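CurF (Lyngbya majuscula, PDB 5DP2) probably catalyses NADPH-dependent cyclopropane ring formation in curacin A biosynthesis, as an enoyl reductase-type domain that binds NADP. Local coordinates at residues H193-S196 with V197-Q201; F325-Q329 with H330-I334. One frame throughout, in Å; residues are numbered along the deposited sequence.

Interaction 1. Residues H193-S196 with V197-Q201; sequences HKIS and VLREQ. With NAP (NADP nicotinamide-adenine-dinucleotide phosphate), chain B.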
loop_
_atom_site.group_PDB
_atom_site.type_symbol
_atom_site.label_atom_id
_atom_site.label_comp_id
_atom_site.label_asym_id
_atom_site.label_seq_id
_atom_site.Cartn_x
_atom_site.Cartn_y
_atom_site.Cartn_z
ATOM N N HIS A 193 -11.521 -19.086 -2.144
ATOM C CA HIS A 193 -11.923 -19.214 -0.767
ATOM C C HIS A 193 -12.179 -17.869 -0.077
ATOM O O HIS A 193 -12.635 -17.863 1.065
ATOM C CB HIS A 193 -10.934 -20.055 0.050
ATOM C CG HIS A 193 -9.653 -19.366 0.355
ATOM N ND1 HIS A 193 -8.676 -19.160 -0.587
ATOM C CD2 HIS A 193 -9.187 -18.851 1.516
ATOM C CE1 HIS A 193 -7.659 -18.550 -0.011
ATOM N NE2 HIS A 193 -7.945 -18.351 1.262
ATOM N N LYS A 194 -11.867 -16.760 -0.752
ATOM C CA LYS A 194 -12.150 -15.420 -0.243
ATOM C C LYS A 194 -13.369 -14.780 -0.883
ATOM O O LYS A 194 -13.806 -13.717 -0.425
ATOM C CB LYS A 194 -10.920 -14.511 -0.409
ATOM C CG LYS A 194 -9.673 -15.050 0.270
ATOM C CD LYS A 194 -8.496 -14.085 0.175
ATOM C CE LYS A 194 -7.208 -14.711 0.676
ATOM N NZ LYS A 194 -6.094 -13.719 0.736
ATOM N N ILE A 195 -13.944 -15.411 -1.910
ATOM C CA ILE A 195 -15.095 -14.815 -2.603
ATOM C C ILE A 195 -16.246 -14.554 -1.648
ATOM O O ILE A 195 -16.833 -13.470 -1.653
ATOM C CB ILE A 195 -15.518 -15.702 -3.801
ATOM C CG1 ILE A 195 -14.444 -15.607 -4.903
ATOM C CG2 ILE A 195 -16.899 -15.291 -4.314
ATOM C CD1 ILE A 195 -14.665 -16.519 -6.100
ATOM N N SER A 196 -16.589 -15.541 -0.821
ATOM C CA SER A 196 -17.700 -15.403 0.097
ATOM C C SER A 196 -17.481 -14.250 1.065
ATOM O O SER A 196 -18.449 -13.570 1.467
ATOM C CB SER A 196 -17.875 -16.720 0.889
ATOM O OG SER A 196 -16.711 -17.019 1.670
ATOM N N VAL A 197 -16.233 -14.047 1.466
ATOM C CA VAL A 197 -15.897 -12.984 2.391
ATOM C C VAL A 197 -16.205 -11.615 1.754
ATOM O O VAL A 197 -16.799 -10.734 2.379
ATOM C CB VAL A 197 -14.409 -13.079 2.839
ATOM C CG1 VAL A 197 -14.047 -11.927 3.765
ATOM C CG2 VAL A 197 -14.121 -14.419 3.506
ATOM N N LEU A 198 -15.822 -11.440 0.491
ATOM C CA LEU A 198 -16.060 -10.175 -0.193
ATOM C C LEU A 198 -17.569 -9.965 -0.476
ATOM O O LEU A 198 -18.081 -8.840 -0.399
ATOM C CB LEU A 198 -15.274 -10.075 -1.477
ATOM C CG LEU A 198 -13.849 -9.558 -1.257
ATOM C CD1 LEU A 198 -13.022 -10.108 -0.116
ATOM C CD2 LEU A 198 -13.107 -9.537 -2.543
ATOM N N ARG A 199 -18.305 -11.026 -0.784
ATOM C CA ARG A 199 -19.753 -10.886 -0.945
ATOM C C ARG A 199 -20.380 -10.428 0.383
ATOM O O ARG A 199 -21.272 -9.561 0.373
ATOM C CB ARG A 199 -20.363 -12.185 -1.481
ATOM C CG ARG A 199 -19.944 -12.506 -2.910
ATOM C CD ARG A 199 -20.556 -13.809 -3.431
ATOM N NE ARG A 199 -20.138 -14.058 -4.814
ATOM C CZ ARG A 199 -20.024 -15.253 -5.389
ATOM N NH1 ARG A 199 -20.291 -16.364 -4.723
ATOM N NH2 ARG A 199 -19.574 -15.335 -6.629
ATOM N N GLU A 200 -19.897 -10.953 1.515
ATOM C CA GLU A 200 -20.420 -10.549 2.823
ATOM C C GLU A 200 -20.116 -9.081 3.125
ATOM O O GLU A 200 -20.870 -8.409 3.847
ATOM C CB GLU A 200 -19.890 -11.458 3.938
ATOM C CG GLU A 200 -20.429 -12.876 3.863
ATOM C CD GLU A 200 -20.230 -13.669 5.137
ATOM O OE1 GLU A 200 -19.784 -13.085 6.153
ATOM O OE2 GLU A 200 -20.525 -14.888 5.118
ATOM N N GLN A 201 -19.018 -8.563 2.585
ATOM C CA GLN A 201 -18.708 -7.143 2.727
ATOM C C GLN A 201 -19.631 -6.261 1.896
ATOM O O GLN A 201 -19.605 -5.038 2.037
ATOM C CB GLN A 201 -17.269 -6.854 2.317
ATOM C CG GLN A 201 -16.212 -7.457 3.231
ATOM C CD GLN A 201 -14.832 -6.968 2.826
ATOM O OE1 GLN A 201 -14.552 -6.842 1.679
ATOM N NE2 GLN A 201 -13.985 -6.678 3.766
HETATM P PA NAP B . -1.892 -7.468 -0.956
HETATM O O1A NAP B . -2.425 -7.451 0.435
HETATM O O2A NAP B . -2.768 -7.037 -2.075
HETATM O O5B NAP B . -1.321 -8.937 -1.217
HETATM C C5B NAP B . -1.042 -9.401 -2.545
HETATM C C4B NAP B . -2.292 -9.759 -3.319
HETATM O O4B NAP B . -1.904 -10.374 -4.525
HETATM C C3B NAP B . -3.217 -10.695 -2.598
HETATM O O3B NAP B . -4.445 -10.005 -2.352
HETATM C C2B NAP B . -3.414 -11.890 -3.550
HETATM O O2B NAP B . -4.721 -12.330 -3.788
HETATM C C1B NAP B . -2.901 -11.357 -4.873
HETATM N N9A NAP B . -2.213 -12.340 -5.697
HETATM C C8A NAP B . -0.884 -12.698 -5.624
HETATM N N7A NAP B . -0.593 -13.640 -6.551
HETATM C C5A NAP B . -1.730 -13.872 -7.223
HETATM C C6A NAP B . -2.102 -14.724 -8.305
HETATM N N6A NAP B . -1.184 -15.531 -8.872
HETATM N N1A NAP B . -3.358 -14.691 -8.733
HETATM C C2A NAP B . -4.242 -13.877 -8.147
HETATM N N3A NAP B . -4.014 -13.036 -7.134
HETATM C C4A NAP B . -2.774 -13.053 -6.671
HETATM O O3 NAP B . -0.535 -6.605 -1.026
HETATM P PN NAP B . -0.339 -5.016 -1.082
HETATM O O1N NAP B . 0.837 -4.692 -0.245
HETATM O O2N NAP B . -1.637 -4.312 -0.813
HETATM O O5D NAP B . 0.090 -4.821 -2.576
HETATM C C5D NAP B . -0.874 -5.090 -3.620
HETATM C C4D NAP B . -0.145 -5.218 -4.980
HETATM O O4D NAP B . 0.109 -3.921 -5.454
HETATM C C3D NAP B . 1.225 -5.904 -4.913
HETATM O O3D NAP B . 1.470 -6.523 -6.183
HETATM C C2D NAP B . 2.167 -4.756 -4.650
HETATM O O2D NAP B . 3.485 -5.070 -5.109
HETATM C C1D NAP B . 1.520 -3.643 -5.431
HETATM N N1N NAP B . 1.602 -2.246 -4.950
HETATM C C2N NAP B . 2.069 -1.283 -5.776
HETATM C C3N NAP B . 2.157 0.051 -5.389
HETATM C C7N NAP B . 2.677 1.072 -6.342
HETATM O O7N NAP B . 2.909 2.158 -5.856
HETATM N N7N NAP B . 2.842 0.737 -7.649
HETATM C C4N NAP B . 1.747 0.410 -4.101
HETATM C C5N NAP B . 1.268 -0.596 -3.271
HETATM C C6N NAP B . 1.196 -1.924 -3.709
HETATM P P2B NAP B . -5.587 -13.191 -2.756
HETATM O O1X NAP B . -5.900 -12.273 -1.581
HETATM O O2X NAP B . -6.798 -13.552 -3.569
HETATM O O3X NAP B . -4.738 -14.370 -2.346
#

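Interaction 2. Residues F325-Q329 with H330-I334; sequences FRHLQ and HSKHI. With NAP (NADP nicotinamide-adenine-dinucleotide phosphate), chain B.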
loop_
_atom_site.group_PDB
_atom_site.type_symbol
_atom_site.label_atom_id
_atom_site.label_comp_id
_atom_site.label_asym_id
_atom_site.label_seq_id
_atom_site.Cartn_x
_atom_site.Cartn_y
_atom_site.Cartn_z
ATOM N N PHE A 325 5.260 -11.780 7.984
ATOM C CA PHE A 325 5.633 -11.758 6.585
ATOM C C PHE A 325 5.115 -12.999 5.863
ATOM O O PHE A 325 4.633 -12.913 4.731
ATOM C CB PHE A 325 7.162 -11.640 6.387
ATOM C CG PHE A 325 7.726 -10.222 6.404
ATOM C CD1 PHE A 325 7.686 -9.427 7.530
ATOM C CD2 PHE A 325 8.355 -9.711 5.282
ATOM C CE1 PHE A 325 8.231 -8.142 7.519
ATOM C CE2 PHE A 325 8.916 -8.437 5.260
ATOM C CZ PHE A 325 8.867 -7.651 6.401
ATOM N N ARG A 326 5.203 -14.165 6.517
ATOM C CA ARG A 326 4.723 -15.408 5.897
ATOM C C ARG A 326 3.222 -15.401 5.691
ATOM O O ARG A 326 2.724 -15.970 4.709
ATOM C CB ARG A 326 5.123 -16.613 6.750
ATOM C CG ARG A 326 6.544 -17.056 6.574
ATOM C CD ARG A 326 6.860 -18.237 7.460
ATOM N NE ARG A 326 8.206 -18.672 7.151
ATOM C CZ ARG A 326 9.031 -19.267 8.002
ATOM N NH1 ARG A 326 8.626 -19.549 9.237
ATOM N NH2 ARG A 326 10.261 -19.621 7.617
ATOM N N HIS A 327 2.492 -14.755 6.602
ATOM C CA HIS A 327 1.031 -14.675 6.503
ATOM C C HIS A 327 0.664 -13.974 5.199
ATOM O O HIS A 327 -0.275 -14.348 4.500
ATOM C CB HIS A 327 0.484 -13.966 7.738
ATOM C CG HIS A 327 -0.996 -14.077 7.925
ATOM N ND1 HIS A 327 -1.611 -15.130 8.562
ATOM C CD2 HIS A 327 -1.980 -13.196 7.621
ATOM C CE1 HIS A 327 -2.914 -14.895 8.626
ATOM N NE2 HIS A 327 -3.162 -13.734 8.044
ATOM N N LEU A 328 1.416 -12.912 4.867
ATOM C CA LEU A 328 1.206 -12.181 3.611
ATOM C C LEU A 328 1.719 -12.975 2.410
ATOM O O LEU A 328 1.023 -13.080 1.396
ATOM C CB LEU A 328 1.867 -10.785 3.702
ATOM C CG LEU A 328 1.573 -9.877 2.523
ATOM C CD1 LEU A 328 0.094 -9.740 2.196
ATOM C CD2 LEU A 328 2.213 -8.531 2.775
ATOM N N GLN A 329 2.895 -13.590 2.531
ATOM C CA GLN A 329 3.425 -14.407 1.434
ATOM C C GLN A 329 2.454 -15.510 1.009
ATOM O O GLN A 329 2.258 -15.727 -0.186
ATOM C CB GLN A 329 4.730 -15.049 1.867
ATOM C CG GLN A 329 5.362 -15.932 0.809
ATOM C CD GLN A 329 6.471 -16.830 1.342
ATOM O OE1 GLN A 329 6.534 -17.128 2.546
ATOM N NE2 GLN A 329 7.337 -17.280 0.449
ATOM N N HIS A 330 1.874 -16.202 1.991
ATOM C CA HIS A 330 0.921 -17.292 1.743
ATOM C C HIS A 330 -0.503 -16.798 1.527
ATOM O O HIS A 330 -1.400 -17.597 1.306
ATOM C CB HIS A 330 0.977 -18.304 2.892
ATOM C CG HIS A 330 2.272 -19.035 3.001
ATOM N ND1 HIS A 330 3.043 -19.365 1.908
ATOM C CD2 HIS A 330 2.943 -19.471 4.086
ATOM C CE1 HIS A 330 4.142 -19.966 2.321
ATOM N NE2 HIS A 330 4.094 -20.058 3.636
ATOM N N SER A 331 -0.685 -15.477 1.575
ATOM C CA SER A 331 -1.925 -14.819 1.259
ATOM C C SER A 331 -3.080 -15.314 2.087
ATOM O O SER A 331 -4.140 -15.668 1.562
ATOM C CB SER A 331 -2.234 -14.934 -0.212
ATOM O OG SER A 331 -2.970 -13.799 -0.569
ATOM N N LYS A 332 -2.858 -15.367 3.394
ATOM C CA LYS A 332 -3.827 -15.874 4.349
ATOM C C LYS A 332 -4.809 -14.829 4.836
ATOM O O LYS A 332 -5.625 -15.112 5.711
ATOM C CB LYS A 332 -3.085 -16.477 5.558
ATOM C CG LYS A 332 -2.206 -17.649 5.221
ATOM C CD LYS A 332 -1.530 -18.167 6.479
ATOM C CE LYS A 332 -0.838 -19.482 6.275
ATOM N NZ LYS A 332 -0.373 -20.046 7.574
ATOM N N HIS A 333 -4.722 -13.634 4.267
ATOM C CA HIS A 333 -5.317 -12.436 4.860
ATOM C C HIS A 333 -6.484 -11.846 4.070
ATOM O O HIS A 333 -6.705 -12.101 2.903
ATOM C CB HIS A 333 -4.218 -11.372 4.943
ATOM C CG HIS A 333 -3.749 -10.927 3.608
ATOM N ND1 HIS A 333 -3.340 -11.815 2.624
ATOM C CD2 HIS A 333 -3.691 -9.686 3.068
ATOM C CE1 HIS A 333 -3.055 -11.116 1.539
ATOM N NE2 HIS A 333 -3.248 -9.824 1.783
ATOM N N ILE A 334 -7.210 -10.975 4.779
ATOM C CA ILE A 334 -8.073 -9.961 4.184
ATOM C C ILE A 334 -7.599 -8.621 4.759
ATOM O O ILE A 334 -7.566 -8.466 5.992
ATOM C CB ILE A 334 -9.558 -10.151 4.551
ATOM C CG1 ILE A 334 -10.060 -11.548 4.190
ATOM C CG2 ILE A 334 -10.401 -9.025 3.956
ATOM C CD1 ILE A 334 -10.239 -11.750 2.721
HETATM P PA NAP B . -1.892 -7.468 -0.956
HETATM O O1A NAP B . -2.425 -7.451 0.435
HETATM O O2A NAP B . -2.768 -7.037 -2.075
HETATM O O5B NAP B . -1.321 -8.937 -1.217
HETATM C C5B NAP B . -1.042 -9.401 -2.545
HETATM C C4B NAP B . -2.292 -9.759 -3.319
HETATM O O4B NAP B . -1.904 -10.374 -4.525
HETATM C C3B NAP B . -3.217 -10.695 -2.598
HETATM O O3B NAP B . -4.445 -10.005 -2.352
HETATM C C2B NAP B . -3.414 -11.890 -3.550
HETATM O O2B NAP B . -4.721 -12.330 -3.788
HETATM C C1B NAP B . -2.901 -11.357 -4.873
HETATM N N9A NAP B . -2.213 -12.340 -5.697
HETATM C C8A NAP B . -0.884 -12.698 -5.624
HETATM N N7A NAP B . -0.593 -13.640 -6.551
HETATM C C5A NAP B . -1.730 -13.872 -7.223
HETATM C C6A NAP B . -2.102 -14.724 -8.305
HETATM N N6A NAP B . -1.184 -15.531 -8.872
HETATM N N1A NAP B . -3.358 -14.691 -8.733
HETATM C C2A NAP B . -4.242 -13.877 -8.147
HETATM N N3A NAP B . -4.014 -13.036 -7.134
HETATM C C4A NAP B . -2.774 -13.053 -6.671
HETATM O O3 NAP B . -0.535 -6.605 -1.026
HETATM P PN NAP B . -0.339 -5.016 -1.082
HETATM O O1N NAP B . 0.837 -4.692 -0.245
HETATM O O2N NAP B . -1.637 -4.312 -0.813
HETATM O O5D NAP B . 0.090 -4.821 -2.576
HETATM C C5D NAP B . -0.874 -5.090 -3.620
HETATM C C4D NAP B . -0.145 -5.218 -4.980
HETATM O O4D NAP B . 0.109 -3.921 -5.454
HETATM C C3D NAP B . 1.225 -5.904 -4.913
HETATM O O3D NAP B . 1.470 -6.523 -6.183
HETATM C C2D NAP B . 2.167 -4.756 -4.650
HETATM O O2D NAP B . 3.485 -5.070 -5.109
HETATM C C1D NAP B . 1.520 -3.643 -5.431
HETATM N N1N NAP B . 1.602 -2.246 -4.950
HETATM C C2N NAP B . 2.069 -1.283 -5.776
HETATM C C3N NAP B . 2.157 0.051 -5.389
HETATM C C7N NAP B . 2.677 1.072 -6.342
HETATM O O7N NAP B . 2.909 2.158 -5.856
HETATM N N7N NAP B . 2.842 0.737 -7.649
HETATM C C4N NAP B . 1.747 0.410 -4.101
HETATM C C5N NAP B . 1.268 -0.596 -3.271
HETATM C C6N NAP B . 1.196 -1.924 -3.709
HETATM P P2B NAP B . -5.587 -13.191 -2.756
HETATM O O1X NAP B . -5.900 -12.273 -1.581
HETATM O O2X NAP B . -6.798 -13.552 -3.569
HETATM O O3X NAP B . -4.738 -14.370 -2.346
HETATM O O HOH W 1 -5.726 -13.764 8.661
#

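Interaction 1. Residues H193-S196 with V197-Q201
Arg199 lies alongside Ile195, one helical turn earlier, and both side chains point the same way. In the conformer given, one of two for Arg199, the Ile195 CG2 methyl sits over the centre of the guanidinium face, 3.3 Å from CZ of Arg199; so close a fit rests on this conformer alone and is uncertain. Ile195 keeps CG1 beside its backbone N (chi1 -70°), which leaves the CG2 methyl facing the arginine, whose chain runs straight from CG to NE. In the same conformer the guanidinium is bonded beyond the helix, through NH2 to the carbonyl of Val206.

Three backbone bonds run along the helix, from the N-H groups of Leu198, Arg199 and Glu200 to the carbonyls of Lys194, Ile195 and Ser196. Small contacts fill in around these carbonyls: Leu198 CD1 lies 3.7 Å from Lys194 O, and Glu200 CG is 3.2 Å from Ser196 O. Ile195 and Leu198 both pack against Thr190 and Val206.

The end of Lys194 leads away from residues 197-201, toward the cofactor. CG is beside the backbone N (chi1 -57°), over one face of the His193 ring near its rim, and the chain is fully extended beyond it, which carries NZ to within 2.7 Å of NAP O1X on the 2'-phosphate. The backbone carbonyls of Ser331 and His333 take two further bonds from NZ, fixing the ammonium on the phosphate. A methionine here would probably deprive the 2'-phosphate of this positive partner and leave both carbonyls without this donor.

Residues 193-201 span the short helix 195-200, which links strands 185-190 and 205-208 in a beta-alpha-beta unit of the Rossmann fold; a basic residue following the second strand, where Lys194 stands, is characteristic of sites that read the 2'-phosphate of NADP.

Interaction 2. Residues F325-Q329 with H330-I334
Backbone bonds between His330, Ser331 and Lys332 and the last helical turn end helix 321-329. His330 N bonds Arg326 O at 2.9 Å. Lys332 N reaches back to His327 O (3.0 Å) in a nearly straight bond, while Ser331 N meets Leu328 O from above the carbonyl plane, at 2.9 Å. Ser331 has positive phi (56°), which lets the chain turn back here.

Two CH-pi contacts join the side chains. CB of Lys332 lies over one face of the His327 ring, 3.6 Å from its centroid, and CD1 of Leu328 sits over a face of the His333 ring, also at 3.6 Å. Gln329 and His330 lie side by side, amide and ring nearly parallel.

One water, in the plane of the His327 ring, bonds its NE2 and donates to Lys332 O, tying ring to loop.

Two direct bonds run from this loop to NADP. A chi1 of -150°, some 30° short of fully anti, swings OG of Ser331 to the 2'-phosphate, where it donates to NAP O3X at 2.6 Å; His333 NE2 donates to NAP O1A of the pyrophosphate, 2.9 Å away. The turn is a Schellman motif at a helix C-terminus, here part of the wall of the cofactor pocket.

Interaction 1 comes first along the chain, on helix 195-200 in the Rossmann unit built on the six-stranded parallel sheet. Interaction 2 follows far downstream, where helix 321-329 gives way to the loop before strand 336-340, which pairs into the mixed sheet. Their centres are about 17 Å apart, yet the two meet directly: Lys194 bonds into the loop of interaction 2, and the Ile334 CD1 methyl packs on Lys194 and Val197, 4.0 Å from Val197 CG1. Both hold the same NADP, its 2'-phosphate being shared between them. The cofactor thus bridges the nucleotide-binding sheet and the loop leading into the other sheet, joining two parts of the enoyl reductase fold.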